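Local atomic coordinates of orotidine 5'-phosphate decarboxylase (Streptomyces avermitilis, PDB entry 3V75), a protein that probably catalyses the decarboxylation of orotidine 5'-phosphate to UMP, the last step of de novo UMP biosynthesis. Residues Leu174-Asn179 with Asp195-Met200; Ala219-Thr224 with Gly256-Ala261; Lys102-Ala107 with Leu141-Leu146. All coordinates share one frame; numbering follows the deposited sequence.

Contact 1 (Leu174-Asn179 with Asp195-Met200); sequences LALTSN and DVAATM
The single methyl group of A197 lies over the branched end of L176, its CB 3.4 Å from L176 CD2, tighter than an ordinary van der Waals contact between carbons. The leucine is placed by its first torsion: with CG anti to the carbonyl carbon (chi1 -72°), the branch swings from the strand toward the helix. The same methyl also sits against the backbone, A197 CB being 3.5 Å from A175 O, so one small side chain fills the angle between a carbonyl and a leucine tip. The backbones are close here, the CA atoms of A175 and A197 lying 4.9 Å apart. One turn further on, selenomethionine M200 grazes the strand with its CG, 4.3 Å from L174 O, while SE and CE turn away from the strand. No hydrogen bond joins the segments; A175 O is instead bonded by Y151 OH of the second subunit.

This is the start of the helix that packs outside strand 170-176 in the eight-stranded TIM barrel, the axes of the short segments 174-176 and 196-200 lying at 126° to each other. D195 is its N-cap: D195 OD1 accepts a hydrogen bond from A198 N at 2.8 Å, nearly straight (164°), while OD2 is held by Y231 OH. T199 OG1 donates to D195 O at 2.8 Å from above the carbonyl plane, and T199 N shares that oxygen. Beyond the strand end, T177 OG1 donates to N179 OD1 at 2.7 Å, in the carbonyl plane, fixing the turn of the amide, whose ND2 reaches E181 and L152 O of the second subunit.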
loop_
_atom_site.group_PDB
_atom_site.type_symbol
_atom_site.label_atom_id
_atom_site.label_comp_id
_atom_site.label_asym_id
_atom_site.label_seq_id
_atom_site.Cartn_x
_atom_site.Cartn_y
_atom_site.Cartn_z
ATOM N N LEU A 174 -5.622 -3.288 -9.026
ATOM C CA LEU A 174 -4.874 -2.609 -10.089
ATOM C C LEU A 174 -4.680 -3.556 -11.261
ATOM O O LEU A 174 -4.205 -4.686 -11.079
ATOM C CB LEU A 174 -3.500 -2.184 -9.599
ATOM C CG LEU A 174 -3.446 -1.285 -8.369
ATOM C CD1 LEU A 174 -2.025 -0.950 -7.989
ATOM C CD2 LEU A 174 -4.267 0.018 -8.605
ATOM N N ALA A 175 -5.051 -3.124 -12.469
ATOM C CA ALA A 175 -4.855 -3.967 -13.646
ATOM C C ALA A 175 -4.017 -3.261 -14.710
ATOM O O ALA A 175 -2.947 -3.720 -15.081
ATOM C CB ALA A 175 -6.199 -4.431 -14.216
ATOM N N LEU A 176 -4.515 -2.121 -15.193
ATOM C CA LEU A 176 -3.896 -1.384 -16.305
ATOM C C LEU A 176 -3.879 0.101 -15.937
ATOM O O LEU A 176 -4.938 0.717 -15.770
ATOM C CB LEU A 176 -4.730 -1.588 -17.557
ATOM C CG LEU A 176 -4.609 -3.000 -18.137
ATOM C CD1 LEU A 176 -5.743 -3.306 -19.088
ATOM C CD2 LEU A 176 -3.228 -3.176 -18.829
ATOM N N THR A 177 -2.694 0.685 -15.830
ATOM C CA THR A 177 -2.588 2.107 -15.465
ATOM C C THR A 177 -1.870 2.902 -16.544
ATOM O O THR A 177 -1.092 2.351 -17.329
ATOM C CB THR A 177 -1.906 2.260 -14.103
ATOM O OG1 THR A 177 -0.602 1.629 -14.121
ATOM C CG2 THR A 177 -2.795 1.624 -13.019
ATOM N N SER A 178 -2.138 4.220 -16.603
ATOM C CA SER A 178 -1.642 5.004 -17.726
ATOM C C SER A 178 -0.370 5.764 -17.449
ATOM O O SER A 178 0.110 6.505 -18.313
ATOM C CB SER A 178 -2.729 5.966 -18.210
ATOM O OG SER A 178 -2.894 6.961 -17.229
ATOM N N ASN A 179 0.248 5.544 -16.277
ATOM C CA ASN A 179 1.553 6.145 -16.036
ATOM C C ASN A 179 2.584 5.581 -17.025
ATOM O O ASN A 179 2.374 4.480 -17.556
ATOM C CB ASN A 179 1.988 5.953 -14.573
ATOM C CG ASN A 179 2.023 4.475 -14.169
ATOM O OD1 ASN A 179 0.981 3.788 -14.190
ATOM N ND2 ASN A 179 3.218 3.988 -13.812
ATOM N N ASP A 195 -0.713 -11.858 -20.278
ATOM C CA ASP A 195 0.114 -10.974 -19.475
ATOM C C ASP A 195 -0.458 -10.809 -18.077
ATOM O O ASP A 195 -1.526 -11.359 -17.762
ATOM C CB ASP A 195 0.470 -9.628 -20.152
ATOM C CG ASP A 195 -0.710 -8.740 -20.397
ATOM O OD1 ASP A 195 -1.824 -8.949 -19.840
ATOM O OD2 ASP A 195 -0.516 -7.747 -21.181
ATOM N N VAL A 196 0.259 -10.075 -17.229
ATOM C CA VAL A 196 -0.149 -9.881 -15.856
ATOM C C VAL A 196 -1.523 -9.232 -15.768
ATOM O O VAL A 196 -2.393 -9.679 -15.014
ATOM C CB VAL A 196 0.921 -9.091 -15.090
ATOM C CG1 VAL A 196 0.361 -8.547 -13.771
ATOM C CG2 VAL A 196 2.151 -10.001 -14.863
ATOM N N ALA A 197 -1.742 -8.166 -16.560
ATOM C CA ALA A 197 -3.041 -7.500 -16.522
ATOM C C ALA A 197 -4.168 -8.442 -16.922
ATOM O O ALA A 197 -5.226 -8.457 -16.266
ATOM C CB ALA A 197 -3.043 -6.258 -17.455
ATOM N N ALA A 198 -3.973 -9.166 -18.018
ATOM C CA ALA A 198 -5.015 -10.070 -18.503
ATOM C C ALA A 198 -5.309 -11.163 -17.458
ATOM O O ALA A 198 -6.443 -11.641 -17.341
ATOM C CB ALA A 198 -4.610 -10.702 -19.840
ATOM N N THR A 199 -4.268 -11.567 -16.738
ATOM C CA THR A 199 -4.409 -12.585 -15.711
ATOM C C THR A 199 -5.293 -12.041 -14.605
ATOM O O THR A 199 -6.207 -12.740 -14.136
ATOM C CB THR A 199 -2.999 -12.959 -15.169
ATOM O OG1 THR A 199 -2.259 -13.544 -16.243
ATOM C CG2 THR A 199 -3.101 -13.970 -14.005
HETATM N N MSE A 200 -5.055 -10.789 -14.196
HETATM C CA MSE A 200 -5.889 -10.192 -13.155
HETATM C C MSE A 200 -7.344 -10.057 -13.619
HETATM O O MSE A 200 -8.277 -10.330 -12.860
HETATM C CB MSE A 200 -5.347 -8.825 -12.708
HETATM C CG MSE A 200 -3.938 -8.882 -12.166
HETATM SE SE MSE A 200 -3.778 -10.209 -10.720
HETATM C CE MSE A 200 -1.820 -10.310 -10.712
#

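Contact 2 (Ala219-Thr224 with Gly256-Ala261); sequences AVVGAT and GVFGAA
Within the (beta/alpha)8 barrel, this contact joins the C-terminal end of strand 217-221, and the loop just after it, to the short helix 254-258 that follows the neighbouring strand 239-241. The phenyl ring of F258 does most of the work, reaching toward the strand end with its far carbons. V221 CG1, anti to the backbone N (chi1 -178°), meets ring atom F258 CE2 at 3.9 Å, the two side chains running alongside each other and pointing opposite ways. On the loop side, A223 CB lies 4.0 Å from F258 CE1, and the ring tip also touches the alanine's CA obliquely. A second point of contact is made by V257, whose CG1 rests 3.5 Å from A223 O. That same methyl sits 3.7 Å above the plane of its neighbour F258, toward the rim, so it touches one ring face and the loop carbonyl at once. No hydrogen bond crosses. Around this apolar patch, V221 and V257 both pack on L228, and A223 and F258 both on A241. G259, just after F258, has positive phi (63°), which by itself favours glycine. At the ring's edge, in its plane, F258 CZ points at V221 O from 3.9 Å.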
loop_
_atom_site.group_PDB
_atom_site.type_symbol
_atom_site.label_atom_id
_atom_site.label_comp_id
_atom_site.label_asym_id
_atom_site.label_seq_id
_atom_site.Cartn_x
_atom_site.Cartn_y
_atom_site.Cartn_z
ATOM N N ALA A 219 -11.657 -3.739 -11.373
ATOM C CA ALA A 219 -10.273 -3.473 -11.766
ATOM C C ALA A 219 -10.061 -1.963 -11.897
ATOM O O ALA A 219 -10.993 -1.239 -12.264
ATOM C CB ALA A 219 -9.967 -4.123 -13.129
ATOM N N VAL A 220 -8.831 -1.513 -11.658
ATOM C CA VAL A 220 -8.435 -0.158 -12.022
ATOM C C VAL A 220 -7.881 -0.225 -13.459
ATOM O O VAL A 220 -6.948 -0.994 -13.740
ATOM C CB VAL A 220 -7.376 0.412 -11.059
ATOM C CG1 VAL A 220 -7.011 1.850 -11.503
ATOM C CG2 VAL A 220 -7.934 0.378 -9.609
ATOM N N VAL A 221 -8.491 0.552 -14.361
ATOM C CA VAL A 221 -8.139 0.567 -15.790
ATOM C C VAL A 221 -8.132 2.027 -16.221
ATOM O O VAL A 221 -9.190 2.685 -16.233
ATOM C CB VAL A 221 -9.179 -0.187 -16.623
ATOM C CG1 VAL A 221 -8.795 -0.208 -18.110
ATOM C CG2 VAL A 221 -9.294 -1.635 -16.126
ATOM N N GLY A 222 -6.956 2.547 -16.532
ATOM C CA GLY A 222 -6.809 3.959 -16.865
ATOM C C GLY A 222 -7.521 4.347 -18.154
ATOM O O GLY A 222 -7.358 3.671 -19.189
ATOM N N ALA A 223 -8.316 5.432 -18.081
ATOM C CA ALA A 223 -9.144 5.853 -19.225
ATOM C C ALA A 223 -8.324 6.435 -20.360
ATOM O O ALA A 223 -8.850 6.604 -21.465
ATOM C CB ALA A 223 -10.198 6.894 -18.790
ATOM N N THR A 224 -7.073 6.814 -20.098
ATOM C CA THR A 224 -6.258 7.431 -21.150
ATOM C C THR A 224 -5.364 6.417 -21.872
ATOM O O THR A 224 -4.561 6.800 -22.726
ATOM C CB THR A 224 -5.380 8.586 -20.617
ATOM O OG1 THR A 224 -4.488 8.090 -19.608
ATOM C CG2 THR A 224 -6.238 9.693 -20.000
ATOM N N GLY A 256 -16.015 5.028 -26.766
ATOM C CA GLY A 256 -15.009 4.529 -27.690
ATOM C C GLY A 256 -13.821 3.881 -26.977
ATOM O O GLY A 256 -13.231 2.935 -27.496
ATOM N N VAL A 257 -13.454 4.405 -25.812
ATOM C CA VAL A 257 -12.303 3.865 -25.069
ATOM C C VAL A 257 -12.635 2.464 -24.486
ATOM O O VAL A 257 -11.845 1.506 -24.648
ATOM C CB VAL A 257 -11.861 4.844 -23.925
ATOM C CG1 VAL A 257 -10.782 4.196 -23.027
ATOM C CG2 VAL A 257 -11.317 6.128 -24.500
ATOM N N PHE A 258 -13.811 2.344 -23.876
ATOM C CA PHE A 258 -14.175 1.140 -23.129
ATOM C C PHE A 258 -15.082 0.151 -23.856
ATOM O O PHE A 258 -15.290 -0.972 -23.364
ATOM C CB PHE A 258 -14.780 1.517 -21.784
ATOM C CG PHE A 258 -13.774 2.056 -20.819
ATOM C CD1 PHE A 258 -13.607 3.434 -20.641
ATOM C CD2 PHE A 258 -12.963 1.176 -20.093
ATOM C CE1 PHE A 258 -12.654 3.920 -19.762
ATOM C CE2 PHE A 258 -12.012 1.663 -19.208
ATOM C CZ PHE A 258 -11.854 3.012 -19.033
ATOM N N GLY A 259 -15.617 0.514 -25.025
ATOM C CA GLY A 259 -16.509 -0.411 -25.727
ATOM C C GLY A 259 -17.772 -0.717 -24.929
ATOM O O GLY A 259 -18.235 0.113 -24.128
ATOM N N ALA A 260 -18.288 -1.941 -25.085
ATOM C CA ALA A 260 -19.499 -2.354 -24.383
ATOM C C ALA A 260 -19.318 -2.289 -22.868
ATOM O O ALA A 260 -20.271 -2.034 -22.120
ATOM C CB ALA A 260 -19.910 -3.747 -24.800
ATOM N N ALA A 261 -18.077 -2.459 -22.404
ATOM C CA ALA A 261 -17.830 -2.398 -20.980
ATOM C C ALA A 261 -17.994 -1.005 -20.360
ATOM O O ALA A 261 -17.897 -0.854 -19.128
ATOM C CB ALA A 261 -16.438 -2.937 -20.655
#

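Contact 3 (Lys102-Ala107 with Leu141-Leu146); sequences KTVAEA and LFSDAL
V104 reaches from helix 93-109 with one methyl: CG1 lies 3.3 Å from F142 O and 4.0 Å from S143 OG, so an apolar branch is set against two oxygens of the loop. Its first torsion, 168°, puts CG1 anti to the backbone N and turns that branch onto the loop. The serine hydroxyl is turned back along its own loop, where S143 OG donates to L141 O at 2.9 Å, the donor tilted 30° from the carbonyl plane. Without the S143 hydroxyl, as with an alanine here, L141 O would probably lose this donor and the bend at F142 would be freer to shift under the V104 methyl. The loop feeds strand 145-148, the fourth of the TIM barrel, and the helix is the one that leads into strand 113-120, next to it in the sheet; M116 of that strand packs on both V104 and S143. Further out, L141 lies on V97 and L100 of the same helix. Just before the strand, D144 OD1 forms salt bridges with R108 and R30, and D144 OD2 accepts from V114 N.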
loop_
_atom_site.group_PDB
_atom_site.type_symbol
_atom_site.label_atom_id
_atom_site.label_comp_id
_atom_site.label_asym_id
_atom_site.label_seq_id
_atom_site.Cartn_x
_atom_site.Cartn_y
_atom_site.Cartn_z
ATOM N N LYS A 102 -13.293 10.864 9.531
ATOM C CA LYS A 102 -14.508 11.699 9.604
ATOM C C LYS A 102 -15.093 11.933 8.222
ATOM O O LYS A 102 -16.311 11.933 8.030
ATOM C CB LYS A 102 -14.200 13.056 10.219
ATOM C CG LYS A 102 -13.803 13.036 11.639
ATOM C CD LYS A 102 -13.737 14.490 12.178
ATOM C CE LYS A 102 -13.423 15.517 11.047
ATOM N NZ LYS A 102 -11.916 15.930 11.054
ATOM N N THR A 103 -14.207 12.151 7.259
ATOM C CA THR A 103 -14.601 12.433 5.886
ATOM C C THR A 103 -15.377 11.256 5.303
ATOM O O THR A 103 -16.433 11.433 4.692
ATOM C CB THR A 103 -13.331 12.740 5.041
ATOM O OG1 THR A 103 -12.674 13.889 5.599
ATOM C CG2 THR A 103 -13.676 13.036 3.575
ATOM N N VAL A 104 -14.837 10.046 5.480
ATOM C CA VAL A 104 -15.472 8.853 4.954
ATOM C C VAL A 104 -16.824 8.655 5.663
ATOM O O VAL A 104 -17.840 8.368 5.012
ATOM C CB VAL A 104 -14.566 7.615 5.163
ATOM C CG1 VAL A 104 -15.345 6.352 4.895
ATOM C CG2 VAL A 104 -13.323 7.701 4.273
ATOM N N ALA A 105 -16.857 8.838 6.990
ATOM C CA ALA A 105 -18.113 8.675 7.716
ATOM C C ALA A 105 -19.164 9.666 7.211
ATOM O O ALA A 105 -20.329 9.287 6.976
ATOM C CB ALA A 105 -17.910 8.829 9.241
ATOM N N GLU A 106 -18.773 10.927 7.058
ATOM C CA GLU A 106 -19.741 11.948 6.641
ATOM C C GLU A 106 -20.213 11.657 5.213
ATOM O O GLU A 106 -21.398 11.795 4.899
ATOM C CB GLU A 106 -19.093 13.338 6.706
ATOM C CG GLU A 106 -18.829 13.837 8.106
ATOM C CD GLU A 106 -17.726 14.922 8.161
ATOM O OE1 GLU A 106 -17.201 15.362 7.086
ATOM O OE2 GLU A 106 -17.360 15.310 9.298
ATOM N N ALA A 107 -19.290 11.262 4.347
ATOM C CA ALA A 107 -19.654 10.946 2.962
ATOM C C ALA A 107 -20.683 9.822 2.916
ATOM O O ALA A 107 -21.704 9.917 2.220
ATOM C CB ALA A 107 -18.424 10.566 2.134
ATOM N N LEU A 141 -12.356 3.218 9.539
ATOM C CA LEU A 141 -12.146 3.548 8.100
ATOM C C LEU A 141 -13.020 2.748 7.120
ATOM O O LEU A 141 -12.689 2.657 5.924
ATOM C CB LEU A 141 -10.666 3.475 7.705
ATOM C CG LEU A 141 -9.750 4.471 8.421
ATOM C CD1 LEU A 141 -8.304 3.957 8.464
ATOM C CD2 LEU A 141 -9.791 5.792 7.669
ATOM N N PHE A 142 -14.123 2.165 7.617
ATOM C CA PHE A 142 -14.977 1.313 6.778
ATOM C C PHE A 142 -15.378 2.042 5.504
ATOM O O PHE A 142 -15.952 3.137 5.573
ATOM C CB PHE A 142 -16.254 0.879 7.504
ATOM C CG PHE A 142 -17.176 -0.005 6.661
ATOM C CD1 PHE A 142 -16.694 -1.134 6.017
ATOM C CD2 PHE A 142 -18.527 0.293 6.537
ATOM C CE1 PHE A 142 -17.534 -1.957 5.244
ATOM C CE2 PHE A 142 -19.390 -0.556 5.807
ATOM C CZ PHE A 142 -18.885 -1.650 5.132
ATOM N N SER A 143 -15.110 1.416 4.369
ATOM C CA SER A 143 -15.382 1.981 3.051
ATOM C C SER A 143 -16.143 0.947 2.219
ATOM O O SER A 143 -16.085 -0.257 2.489
ATOM C CB SER A 143 -14.056 2.352 2.363
ATOM O OG SER A 143 -13.331 3.313 3.135
ATOM N N ASP A 144 -16.845 1.401 1.181
ATOM C CA ASP A 144 -17.609 0.479 0.350
ATOM C C ASP A 144 -16.722 -0.353 -0.562
ATOM O O ASP A 144 -17.111 -1.436 -0.998
ATOM C CB ASP A 144 -18.613 1.283 -0.468
ATOM C CG ASP A 144 -19.595 1.956 0.425
ATOM O OD1 ASP A 144 -20.442 1.227 1.006
ATOM O OD2 ASP A 144 -19.501 3.201 0.635
ATOM N N ALA A 145 -15.528 0.143 -0.862
ATOM C CA ALA A 145 -14.542 -0.658 -1.585
ATOM C C ALA A 145 -13.142 -0.178 -1.282
ATOM O O ALA A 145 -12.959 0.924 -0.751
ATOM C CB ALA A 145 -14.810 -0.632 -3.113
ATOM N N LEU A 146 -12.147 -0.995 -1.642
ATOM C CA LEU A 146 -10.752 -0.681 -1.369
ATOM C C LEU A 146 -9.959 -0.969 -2.616
ATOM O O LEU A 146 -10.142 -2.029 -3.230
ATOM C CB LEU A 146 -10.251 -1.589 -0.232
ATOM C CG LEU A 146 -8.775 -1.485 0.126
ATOM C CD1 LEU A 146 -8.365 -0.098 0.685
ATOM C CD2 LEU A 146 -8.394 -2.661 1.112
#

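Contacts 1 and 2 are neighbours on the barrel wall, with centres 12 Å apart. Their strands, 170-176 and 217-221, lie side by side, and L176 uses both its backbone N and its O toward that one neighbour and its end: L176 N to V220 O at 3.0 Å and L176 O to G222 N at 2.8 Å. Beyond the strand ends, S178 OG and T224 OG1 make a weaker link. Contact 3 sits on the other side of the chain's centre, 26 Å from contact 1 and 25 Å from contact 2 between centres, tied to them through the shared sheet. K119, the predicted proton donor, is about 4 Å from L174 of contact 1, side chain to side chain, and about 12 Å from V221 of contact 2.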